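Local coordinates for protein NDP-N-acetyl-D-galactosaminuronic acid dehydrogenase (Methanosarcina mazei Go1, PDB 3G79) that probably catalyses the NAD-dependent oxidation of UDP-N-acetyl-mannosamine to the corresponding uronic acid, reducing two NAD(+) for each sugar, at residues 8-12 with 203-207; 13-17 with 100-104; 18-24 with 43-49; 142-146 with 209-214; 198-202 with 225-231. One frame throughout, in Å; residues are numbered along the deposited sequence.

Contact 1 of 5, residues 8-12 with 203-207; sequences LEKLL and DEAST
Asp203 meets Leu8 through a single branch: its OD2 lies 4.0 Å from Leu8 CD2, at the point where the segment 203-207 turns into a helix. The same OD2 is gripped twice from within its own turn. Ser206 N donates to Asp203 OD2 over 3.2 Å, from the anti side of the carboxylate and somewhat out of its plane, while Ser206 OG donates at 2.6 Å. The bond from Ser206 N makes Asp203 the N-cap of helix 204-214, which packs here against helix 7-15 at one edge of the NAD-binding domain. Replacing Asp203 by alanine would probably leave Ser206 N without its capping acceptor and let the first turn of the helix fray. Ala205 has the largest share of the contact, its CB 3.9 Å from Leu8 CD2 and 4.1 Å from Glu9 CG, with Leu12 CD2 a little farther off. Leu8 reaches across with its CG anti to the backbone N (chi1 176°), whereas Glu9 offers just its aliphatic stem and turns OE1 back to Ser6 N. Ser206 completes the row, its OG 3.9 Å from Leu8 CD2 and also bonded to Leu176 N.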
# COMPACT_ATOMS: atom_id res chain seq x y z
N LEU A 8 4.57 37.32 17.98
CA LEU A 8 4.94 36.05 18.66
C LEU A 8 6.45 35.76 18.63
O LEU A 8 7.06 35.47 19.69
CB LEU A 8 4.14 34.87 18.10
CG LEU A 8 4.48 33.47 18.64
CD1 LEU A 8 4.36 33.42 20.17
CD2 LEU A 8 3.60 32.40 17.99
N GLU A 9 7.05 35.86 17.44
CA GLU A 9 8.48 35.70 17.23
C GLU A 9 9.30 36.53 18.22
O GLU A 9 10.31 36.04 18.74
CB GLU A 9 8.85 36.06 15.78
CG GLU A 9 8.37 35.06 14.72
CD GLU A 9 8.35 35.65 13.28
OE1 GLU A 9 8.52 36.89 13.11
OE2 GLU A 9 8.17 34.86 12.32
N LYS A 10 8.87 37.78 18.45
CA LYS A 10 9.53 38.74 19.36
C LYS A 10 9.45 38.28 20.82
O LYS A 10 10.48 38.22 21.53
CB LYS A 10 8.90 40.14 19.29
CG LYS A 10 9.09 40.92 18.01
CD LYS A 10 8.11 42.12 18.00
CE LYS A 10 8.52 43.22 17.00
NZ LYS A 10 8.80 42.69 15.64
N LEU A 11 8.22 37.97 21.26
CA LEU A 11 7.98 37.44 22.59
C LEU A 11 8.82 36.23 22.81
O LEU A 11 9.38 36.07 23.87
CB LEU A 11 6.54 37.01 22.72
CG LEU A 11 5.53 38.11 22.88
CD1 LEU A 11 4.16 37.55 22.61
CD2 LEU A 11 5.69 38.55 24.32
N LEU A 12 8.87 35.36 21.82
CA LEU A 12 9.68 34.17 21.89
C LEU A 12 11.17 34.49 21.97
O LEU A 12 11.84 33.96 22.85
CB LEU A 12 9.35 33.21 20.74
CG LEU A 12 8.42 31.99 20.87
CD1 LEU A 12 7.55 31.96 22.12
CD2 LEU A 12 7.57 31.91 19.60
N ASP A 203 1.50 27.78 13.31
CA ASP A 203 2.23 28.67 12.42
C ASP A 203 3.67 28.27 12.58
O ASP A 203 3.99 27.48 13.49
CB ASP A 203 2.05 30.15 12.77
CG ASP A 203 1.99 30.42 14.27
OD1 ASP A 203 1.28 31.38 14.62
OD2 ASP A 203 2.64 29.74 15.10
N GLU A 204 4.54 28.79 11.71
CA GLU A 204 5.94 28.41 11.68
C GLU A 204 6.66 28.75 12.98
O GLU A 204 7.51 27.99 13.43
CB GLU A 204 6.67 29.03 10.48
CG GLU A 204 5.80 29.10 9.20
CD GLU A 204 6.00 27.94 8.20
OE1 GLU A 204 5.02 27.66 7.46
OE2 GLU A 204 7.10 27.35 8.12
N ALA A 205 6.27 29.84 13.61
CA ALA A 205 6.85 30.24 14.89
C ALA A 205 6.65 29.20 15.99
O ALA A 205 7.59 28.90 16.74
CB ALA A 205 6.32 31.60 15.32
N SER A 206 5.43 28.64 16.09
CA SER A 206 5.09 27.63 17.14
C SER A 206 5.73 26.29 16.84
O SER A 206 6.20 25.60 17.73
CB SER A 206 3.58 27.42 17.26
OG SER A 206 2.87 28.64 17.39
N THR A 207 5.72 25.91 15.56
CA THR A 207 6.49 24.77 15.08
C THR A 207 7.95 24.82 15.51
O THR A 207 8.46 23.84 16.03
CB THR A 207 6.41 24.63 13.53
OG1 THR A 207 5.08 24.31 13.13
CG2 THR A 207 7.26 23.53 13.06

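Contact 2 of 5, residues 13-17 with 100-104; sequences KERGP and SELDA
The C-terminal end of helix 7-15 is tied by Arg15 to the loop 100-104, which leads into strand 104-107 of the NAD-binding domain, Asp103 being its main partner. Arg15 NE donates a weak hydrogen bond to Asp103 OD2 over 3.3 Å, with an N-H...O angle of 149°, and the pair forms a salt bridge. OD2 lies at the guanidinium edge, near its plane, but the carboxylate itself stands almost perpendicular to that plane (87°). The contact is therefore one oxygen against one nitrogen, not a paired, coplanar bridge. Asp103 OD2 also lies 3.3 Å from Arg15 CG, beside the aliphatic stem as well as the head. Arg15 leaves the helix with CG opposite the backbone N (chi1 -167°) and bends at chi2, which carries NH2 to within 2.8 Å of Leu102 O. The other carboxylate oxygen, Asp103 OD1, accepts from Lys19 N and Lys20 N, so Asp103 bridges the helix end and the start of strand 20-24. Beyond Arg15 the helix is terminated by Gly16, whose phi is positive, and the chain runs through Pro17 into strand 20-24, the first strand of the Rossmann-type sheet.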
# COMPACT_ATOMS: atom_id res chain seq x y z
N LYS A 13 11.69 35.37 21.13
CA LYS A 13 13.14 35.65 21.21
C LYS A 13 13.45 36.32 22.54
O LYS A 13 14.47 36.04 23.14
CB LYS A 13 13.70 36.45 20.01
CG LYS A 13 14.16 35.58 18.76
CD LYS A 13 15.30 34.48 19.00
CE LYS A 13 15.63 33.67 17.71
NZ LYS A 13 15.88 32.18 17.86
N GLU A 14 12.54 37.18 22.99
CA GLU A 14 12.64 37.85 24.28
C GLU A 14 12.53 36.92 25.53
O GLU A 14 13.14 37.21 26.56
CB GLU A 14 11.62 39.01 24.30
CG GLU A 14 10.91 39.26 25.62
CD GLU A 14 9.73 40.24 25.50
OE1 GLU A 14 8.95 40.34 26.48
OE2 GLU A 14 9.61 40.90 24.43
N ARG A 15 11.78 35.81 25.42
CA ARG A 15 11.64 34.80 26.51
C ARG A 15 12.91 33.97 26.55
O ARG A 15 13.30 33.46 27.59
CB ARG A 15 10.36 33.93 26.33
CG ARG A 15 9.88 33.03 27.53
CD ARG A 15 8.30 33.18 27.93
NE ARG A 15 7.90 32.59 29.25
CZ ARG A 15 6.81 32.93 29.94
NH1 ARG A 15 6.01 33.87 29.46
NH2 ARG A 15 6.51 32.34 31.12
N GLY A 16 13.59 33.85 25.42
CA GLY A 16 14.81 33.06 25.34
C GLY A 16 14.54 31.57 25.20
O GLY A 16 13.40 31.15 25.07
N PRO A 17 15.60 30.75 25.24
CA PRO A 17 15.43 29.31 25.15
C PRO A 17 14.56 28.70 26.28
O PRO A 17 14.58 29.21 27.40
CB PRO A 17 16.87 28.78 25.24
CG PRO A 17 17.70 29.94 25.72
CD PRO A 17 17.02 31.15 25.22
N SER A 100 1.81 29.23 35.28
CA SER A 100 2.29 30.57 35.06
C SER A 100 3.80 30.74 35.00
O SER A 100 4.26 31.64 34.29
CB SER A 100 1.65 31.57 36.01
OG SER A 100 0.42 31.98 35.45
N GLU A 101 4.56 29.91 35.71
CA GLU A 101 6.00 30.13 35.79
C GLU A 101 6.76 29.55 34.57
O GLU A 101 7.97 29.66 34.50
CB GLU A 101 6.59 29.48 37.07
CG GLU A 101 5.86 29.73 38.43
CD GLU A 101 6.24 28.70 39.53
OE1 GLU A 101 6.05 28.99 40.74
OE2 GLU A 101 6.75 27.60 39.17
N LEU A 102 6.06 28.92 33.63
CA LEU A 102 6.74 28.09 32.64
C LEU A 102 6.98 28.71 31.29
O LEU A 102 6.25 29.60 30.87
CB LEU A 102 5.99 26.77 32.40
CG LEU A 102 5.50 26.09 33.66
CD1 LEU A 102 4.57 24.96 33.27
CD2 LEU A 102 6.72 25.60 34.41
N ASP A 103 8.00 28.19 30.62
CA ASP A 103 8.27 28.43 29.19
C ASP A 103 7.42 27.57 28.29
O ASP A 103 7.04 28.01 27.20
CB ASP A 103 9.73 28.17 28.89
CG ASP A 103 10.63 29.17 29.58
OD1 ASP A 103 11.58 28.74 30.28
OD2 ASP A 103 10.36 30.38 29.42
N ALA A 104 7.17 26.32 28.70
CA ALA A 104 6.27 25.48 27.91
C ALA A 104 5.49 24.52 28.76
O ALA A 104 5.98 24.07 29.79
CB ALA A 104 7.03 24.71 26.81

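Contact 3 of 5, residues 18-24 with 43-49; sequences IKKIGVL and FEKVLGF
Strands 20-24 and 45-49 run parallel, 4.5 Å apart at their closest and 19° askew, with Ile21 paired to Val46, Gly22 to Leu47 and Leu24 to Phe49. Ile21 and Val23 each donate to and accept from the neighbouring strand, as with Val23 N to Leu47 O (2.6 Å), and Glu44 N to Lys19 O extends the ladder. On the face of Ile21 and Val46, Phe43 swings its ring beneath the first strand. Ile21 CD1 stands over the centre of that ring, 3.4 Å from the centroid and 7° off the normal, in a CH-pi contact. Ile18 CG2 lies alongside Phe43 CE1 at 3.6 Å, and Ile18 O approaches the ring edge. With an alanine in place of Phe43, Ile21 CD1 would probably lose the ring face beneath it, and Ile18 CG2 its flat neighbour. On the other face Phe49 turns a ring edge to Gly22, its CE2 4.0 Å from Gly22 CA; a side chain there would press on the ring. Ahead of the strands, Glu44 OE1 touches the aliphatic Lys19 CD at 3.5 Å, while Lys19 NZ binds Cys42 O. The chemistry implies a junction fixed by backbone bonds and apolar packing, its charged side chains gathered at the N-terminal end.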
# COMPACT_ATOMS: atom_id res chain seq x y z
N ILE A 18 13.84 27.62 25.95
CA ILE A 18 12.96 26.92 26.87
C ILE A 18 13.78 26.40 28.01
O ILE A 18 14.80 25.75 27.80
CB ILE A 18 12.32 25.74 26.18
CG1 ILE A 18 11.27 26.19 25.18
CG2 ILE A 18 11.64 24.84 27.16
CD1 ILE A 18 10.88 25.11 24.21
N LYS A 19 13.35 26.70 29.23
CA LYS A 19 14.08 26.27 30.41
C LYS A 19 13.18 25.62 31.44
O LYS A 19 13.63 24.77 32.21
CB LYS A 19 14.79 27.46 31.07
CG LYS A 19 16.07 27.89 30.40
CD LYS A 19 17.21 26.93 30.62
CE LYS A 19 18.31 27.19 29.63
NZ LYS A 19 19.30 26.07 29.50
N LYS A 20 11.93 26.07 31.50
CA LYS A 20 11.01 25.49 32.47
C LYS A 20 9.83 24.95 31.72
O LYS A 20 9.17 25.67 30.97
CB LYS A 20 10.53 26.50 33.55
CG LYS A 20 11.65 27.08 34.45
CD LYS A 20 11.25 27.17 35.94
CE LYS A 20 12.06 28.27 36.65
NZ LYS A 20 11.70 29.62 36.09
N ILE A 21 9.54 23.68 31.97
CA ILE A 21 8.57 22.91 31.22
C ILE A 21 7.55 22.35 32.19
O ILE A 21 7.86 22.08 33.32
CB ILE A 21 9.31 21.76 30.47
CG1 ILE A 21 10.24 22.37 29.41
CG2 ILE A 21 8.32 20.77 29.83
CD1 ILE A 21 11.13 21.35 28.72
N GLY A 22 6.32 22.16 31.75
CA GLY A 22 5.31 21.60 32.63
C GLY A 22 4.68 20.45 31.87
O GLY A 22 4.55 20.52 30.65
N VAL A 23 4.37 19.37 32.58
CA VAL A 23 3.52 18.33 31.96
C VAL A 23 2.25 18.11 32.76
O VAL A 23 2.29 18.01 34.00
CB VAL A 23 4.28 17.03 31.77
CG1 VAL A 23 3.41 16.02 31.13
CG2 VAL A 23 5.50 17.29 30.88
N LEU A 24 1.12 18.12 32.06
CA LEU A 24 -0.16 17.82 32.67
C LEU A 24 -0.56 16.43 32.25
O LEU A 24 -0.58 16.13 31.03
CB LEU A 24 -1.24 18.79 32.20
CG LEU A 24 -1.49 20.12 32.89
CD1 LEU A 24 -0.57 21.15 32.36
CD2 LEU A 24 -2.91 20.54 32.65
N PHE A 43 17.49 21.58 29.85
CA PHE A 43 16.26 22.01 30.58
C PHE A 43 16.58 22.11 32.07
O PHE A 43 17.48 21.43 32.55
CB PHE A 43 15.07 21.10 30.27
CG PHE A 43 14.65 21.10 28.80
CD1 PHE A 43 14.54 22.28 28.10
CD2 PHE A 43 14.39 19.91 28.13
CE1 PHE A 43 14.16 22.28 26.78
CE2 PHE A 43 14.02 19.89 26.77
CZ PHE A 43 13.91 21.09 26.10
N GLU A 44 15.89 22.97 32.81
CA GLU A 44 16.27 23.20 34.22
C GLU A 44 15.39 22.43 35.20
O GLU A 44 15.88 21.84 36.16
CB GLU A 44 16.29 24.69 34.60
CG GLU A 44 17.52 25.49 34.12
CD GLU A 44 17.39 27.02 34.28
OE1 GLU A 44 18.32 27.73 33.84
OE2 GLU A 44 16.37 27.52 34.84
N LYS A 45 14.08 22.48 34.95
CA LYS A 45 13.10 22.03 35.92
C LYS A 45 11.78 21.83 35.23
O LYS A 45 11.30 22.72 34.51
CB LYS A 45 12.93 23.03 37.09
CG LYS A 45 11.76 22.66 38.03
CD LYS A 45 11.90 23.26 39.45
CE LYS A 45 12.49 22.27 40.46
NZ LYS A 45 11.57 21.11 40.63
N VAL A 46 11.22 20.65 35.47
CA VAL A 46 9.93 20.27 34.93
C VAL A 46 8.95 20.12 36.09
O VAL A 46 9.30 19.60 37.15
CB VAL A 46 10.05 18.93 34.15
CG1 VAL A 46 8.67 18.40 33.69
CG2 VAL A 46 11.07 19.07 32.97
N LEU A 47 7.73 20.59 35.89
CA LEU A 47 6.65 20.39 36.82
C LEU A 47 5.70 19.42 36.19
O LEU A 47 5.37 19.54 35.01
CB LEU A 47 5.93 21.71 37.07
CG LEU A 47 6.72 22.85 37.73
CD1 LEU A 47 5.90 24.10 37.74
CD2 LEU A 47 7.19 22.54 39.15
N GLY A 48 5.27 18.43 36.97
CA GLY A 48 4.19 17.55 36.59
C GLY A 48 2.94 17.89 37.42
O GLY A 48 2.99 18.04 38.67
N PHE A 49 1.82 17.97 36.72
CA PHE A 49 0.61 18.46 37.31
C PHE A 49 -0.38 17.34 37.60
O PHE A 49 -0.80 16.60 36.68
CB PHE A 49 0.04 19.60 36.46
CG PHE A 49 0.90 20.83 36.54
CD1 PHE A 49 0.77 21.71 37.61
CD2 PHE A 49 1.89 21.08 35.57
CE1 PHE A 49 1.58 22.81 37.72
CE2 PHE A 49 2.71 22.17 35.67
CZ PHE A 49 2.57 23.03 36.75

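Contact 4 of 5, residues 142-146 with 209-214; sequences LVVLE and RAVELY
Helix 209-214 crosses strand 142-145 at 71°, its axis 9.6 Å away, so side chains bridge the gap, with alternate strand residues Leu142, Val144 and, just beyond, Glu146 facing the helix. Leu142 CD2 presses into the helix between Ala210 and Leu213. It lies 3.9 Å from Ala210 CA and 3.8 Å from Leu213 CD2, a position it gains with its CG swung away from the backbone N (chi1 161°). Leu213 CD2 is shared, since it also touches Val144 CG2 at 3.7 Å as the two side chains slide past each other head to tail. The other valine branch, Val144 CG1, comes to the Tyr214 ring from its edge, 3.5 Å from OH. At that phenol Tyr214 OH donates to Glu146 OE2 in a very short hydrogen bond of 2.5 Å; OE2 sits in the plane of the ring, although the carboxylate is turned 41° to it. The same OE2 makes a salt bridge with Arg197. Arg209 lays its CG on Leu142 CB and sends NH2 to Gly16 O. The helix thereby covers the sheet where strand 142-145 lies between strands 104-107 and 175-178, and Ala210 and Tyr214 continue the packing onto Val199 of strand 197-201.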
# COMPACT_ATOMS: atom_id res chain seq x y z
N LEU A 142 4.70 28.38 25.40
CA LEU A 142 4.31 27.40 24.37
C LEU A 142 3.43 26.29 24.97
O LEU A 142 3.79 25.71 25.98
CB LEU A 142 5.52 26.80 23.63
CG LEU A 142 5.22 25.47 22.91
CD1 LEU A 142 4.71 25.75 21.49
CD2 LEU A 142 6.47 24.50 22.83
N VAL A 143 2.31 25.99 24.31
CA VAL A 143 1.43 24.92 24.73
C VAL A 143 1.48 23.83 23.69
O VAL A 143 1.42 24.10 22.47
CB VAL A 143 -0.04 25.46 24.89
CG1 VAL A 143 -0.96 24.39 25.35
CG2 VAL A 143 -0.09 26.62 25.89
N VAL A 144 1.61 22.60 24.14
CA VAL A 144 1.61 21.47 23.23
C VAL A 144 0.58 20.39 23.58
O VAL A 144 0.58 19.83 24.67
CB VAL A 144 3.00 20.75 23.15
CG1 VAL A 144 3.02 19.79 21.96
CG2 VAL A 144 4.10 21.75 22.97
N LEU A 145 -0.28 20.08 22.61
CA LEU A 145 -1.11 18.89 22.71
C LEU A 145 -0.31 17.64 22.35
O LEU A 145 0.06 17.44 21.17
CB LEU A 145 -2.34 19.01 21.81
CG LEU A 145 -3.37 20.13 22.05
CD1 LEU A 145 -4.75 19.74 21.57
CD2 LEU A 145 -3.46 20.45 23.50
N GLU A 146 -0.08 16.80 23.37
CA GLU A 146 0.51 15.48 23.19
C GLU A 146 -0.52 14.34 23.13
O GLU A 146 -0.23 13.30 22.55
CB GLU A 146 1.57 15.18 24.27
CG GLU A 146 2.86 15.97 24.15
CD GLU A 146 3.88 15.64 25.25
OE1 GLU A 146 3.48 15.32 26.40
OE2 GLU A 146 5.10 15.72 24.98
N ARG A 209 9.35 26.67 17.83
CA ARG A 209 9.45 26.67 19.29
C ARG A 209 9.27 25.25 19.79
O ARG A 209 9.90 24.84 20.80
CB ARG A 209 8.39 27.58 19.94
CG ARG A 209 8.54 27.82 21.43
CD ARG A 209 9.92 28.25 21.78
NE ARG A 209 9.99 28.86 23.11
CZ ARG A 209 11.06 29.50 23.60
NH1 ARG A 209 12.18 29.60 22.88
NH2 ARG A 209 11.00 30.02 24.81
N ALA A 210 8.44 24.48 19.09
CA ALA A 210 8.14 23.13 19.61
C ALA A 210 9.27 22.14 19.28
O ALA A 210 9.66 21.33 20.14
CB ALA A 210 6.79 22.64 19.16
N VAL A 211 9.81 22.24 18.07
CA VAL A 211 11.02 21.51 17.72
C VAL A 211 12.07 21.62 18.85
O VAL A 211 12.67 20.63 19.24
CB VAL A 211 11.60 22.00 16.37
CG1 VAL A 211 12.98 21.41 16.12
CG2 VAL A 211 10.67 21.61 15.23
N GLU A 212 12.26 22.82 19.39
CA GLU A 212 13.20 23.07 20.48
C GLU A 212 12.85 22.30 21.76
O GLU A 212 13.75 21.91 22.54
CB GLU A 212 13.27 24.56 20.79
CG GLU A 212 13.50 25.45 19.58
CD GLU A 212 13.46 26.94 19.91
OE1 GLU A 212 13.42 27.32 21.11
OE2 GLU A 212 13.44 27.74 18.95
N LEU A 213 11.55 22.07 21.96
CA LEU A 213 11.09 21.40 23.15
C LEU A 213 11.41 19.93 23.01
O LEU A 213 11.76 19.29 23.97
CB LEU A 213 9.58 21.61 23.33
CG LEU A 213 8.92 20.96 24.52
CD1 LEU A 213 9.62 21.39 25.82
CD2 LEU A 213 7.40 21.24 24.57
N TYR A 214 11.31 19.41 21.79
CA TYR A 214 11.48 17.96 21.60
C TYR A 214 12.83 17.43 21.09
O TYR A 214 13.10 16.25 21.25
CB TYR A 214 10.32 17.37 20.76
CG TYR A 214 8.99 17.47 21.48
CD1 TYR A 214 8.64 16.53 22.47
CD2 TYR A 214 8.09 18.48 21.19
CE1 TYR A 214 7.42 16.61 23.15
CE2 TYR A 214 6.87 18.55 21.87
CZ TYR A 214 6.55 17.62 22.85
OH TYR A 214 5.34 17.74 23.55

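Contact 5 of 5, residues 198-202 with 225-231; sequences IVGGI and PMSATAA
Val199 O accepts from Met226 N at 2.9 Å, the first rung between two parallel strand ends, and Gly201 N returns a bond to Met226 O, although the position of that oxygen is less certain in the model. The last rung already belongs to the helix: Ala228 N donates to Gly201 O over 2.7 Å, approaching well above the carbonyl plane. At Gly200 the absence of a side chain allows this closeness. A CB on Gly200 would collide with Ser227 O and with the methyl of Ala231, which sits 4.0 Å from Gly200 N. Side chains fill in around the backbone. Ile198 CG2 touches both Ala231 CB (3.6 Å) and Met226 SD (3.7 Å), the bend at chi3 (75°) brings Met226 CE beside the same methyl, and Ile202 CG2 rests on Ala228 CB at 4.0 Å. These strands belong to the beta-alpha-beta unit 197-201, 204-214 and 223-227 of the Rossmann-like domain, with strand 223-227 at the edge of the sheet within this chain. The chain then passes straight into the long helix 228-258. Ser227 is its N-cap: Ser227 OG, turned by chi1 (71°) to lie between the backbone N and the carbonyl carbon, accepts from Ala230 N at 2.9 Å. In the next shell Thr207 OG1 is bonded to both Gly201 N and Met226 O, tying the crossover helix to the strand pair. Val199, on the sheet face opposite to Met226, packs on Ala210 and Tyr214 of the same helix. From the second subunit, Gly269 packs on Ile198, Asp265 on Met226 and Ile261 on Ser227.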
# COMPACT_ATOMS: atom_id res chain seq x y z
N ILE A 198 6.40 13.51 15.31
CA ILE A 198 5.67 14.50 14.50
C ILE A 198 5.40 15.74 15.39
O ILE A 198 4.89 15.63 16.52
CB ILE A 198 4.33 13.92 14.05
CG1 ILE A 198 4.49 12.52 13.42
CG2 ILE A 198 3.53 14.90 13.25
CD1 ILE A 198 5.43 12.39 12.26
N VAL A 199 5.78 16.92 14.91
CA VAL A 199 5.56 18.13 15.72
C VAL A 199 5.01 19.14 14.77
O VAL A 199 5.68 19.51 13.80
CB VAL A 199 6.87 18.65 16.38
CG1 VAL A 199 6.68 20.03 17.04
CG2 VAL A 199 7.35 17.66 17.42
N GLY A 200 3.78 19.58 15.03
CA GLY A 200 3.13 20.52 14.14
C GLY A 200 2.58 21.73 14.86
O GLY A 200 1.78 21.59 15.80
N GLY A 201 3.04 22.92 14.43
CA GLY A 201 2.64 24.16 15.11
C GLY A 201 1.54 24.78 14.30
O GLY A 201 1.38 24.43 13.12
N ILE A 202 0.78 25.68 14.90
CA ILE A 202 -0.29 26.39 14.20
C ILE A 202 0.21 27.47 13.21
O ILE A 202 -0.57 28.02 12.42
CB ILE A 202 -1.31 27.01 15.18
CG1 ILE A 202 -0.67 28.13 16.00
CG2 ILE A 202 -1.89 25.95 16.08
CD1 ILE A 202 -1.67 28.90 16.87
N PRO A 225 8.83 18.10 11.37
CA PRO A 225 8.10 19.36 11.62
C PRO A 225 7.07 19.64 10.52
O PRO A 225 7.36 19.42 9.31
CB PRO A 225 9.21 20.42 11.62
CG PRO A 225 10.26 19.84 10.56
CD PRO A 225 10.02 18.30 10.50
N MET A 226 5.88 20.09 10.93
CA MET A 226 4.78 20.43 10.00
C MET A 226 3.71 21.35 10.68
O MET A 226 3.94 21.86 11.78
CB MET A 226 4.16 19.14 9.44
CG MET A 226 3.56 18.14 10.48
SD MET A 226 2.92 16.50 9.97
CE MET A 226 4.48 15.66 9.68
N SER A 227 2.57 21.55 10.04
CA SER A 227 1.49 22.32 10.64
C SER A 227 0.82 21.44 11.68
O SER A 227 0.89 20.23 11.60
CB SER A 227 0.46 22.73 9.57
OG SER A 227 -0.26 21.59 9.15
N ALA A 228 0.17 22.04 12.67
CA ALA A 228 -0.60 21.27 13.67
C ALA A 228 -1.64 20.35 13.02
O ALA A 228 -1.77 19.15 13.40
CB ALA A 228 -1.29 22.23 14.61
N THR A 229 -2.39 20.90 12.06
CA THR A 229 -3.43 20.14 11.37
C THR A 229 -2.80 18.97 10.63
O THR A 229 -3.38 17.89 10.61
CB THR A 229 -4.24 21.02 10.39
OG1 THR A 229 -4.87 22.09 11.12
CG2 THR A 229 -5.32 20.21 9.69
N ALA A 230 -1.63 19.16 10.03
CA ALA A 230 -0.95 18.07 9.30
C ALA A 230 -0.50 16.97 10.27
O ALA A 230 -0.56 15.79 9.96
CB ALA A 230 0.21 18.62 8.54
N ALA A 231 -0.11 17.38 11.47
CA ALA A 231 0.28 16.45 12.52
C ALA A 231 -0.88 15.58 12.86
O ALA A 231 -0.71 14.41 12.94
CB ALA A 231 0.80 17.22 13.81

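From the N terminus, helix 7-15 takes part in two closures. Contact 1 joins its start to helix 204-214 and spans nearly the whole NAD-binding domain, while contact 2, nested inside, ties its end to the loop before strand 104-107. Nested deeper still, contact 3 closes the first beta-alpha-beta unit. Contact 4 follows contacts 2 and 3 in series, bringing helix 204-214 onto the middle of the sheet, and crosses contact 1. Contact 5 closes the last crossover and crosses both 1 and 4. Helix 204-214 is the common element: it carries one segment each of contacts 1 and 4, and Val199 of contact 5 packs against it.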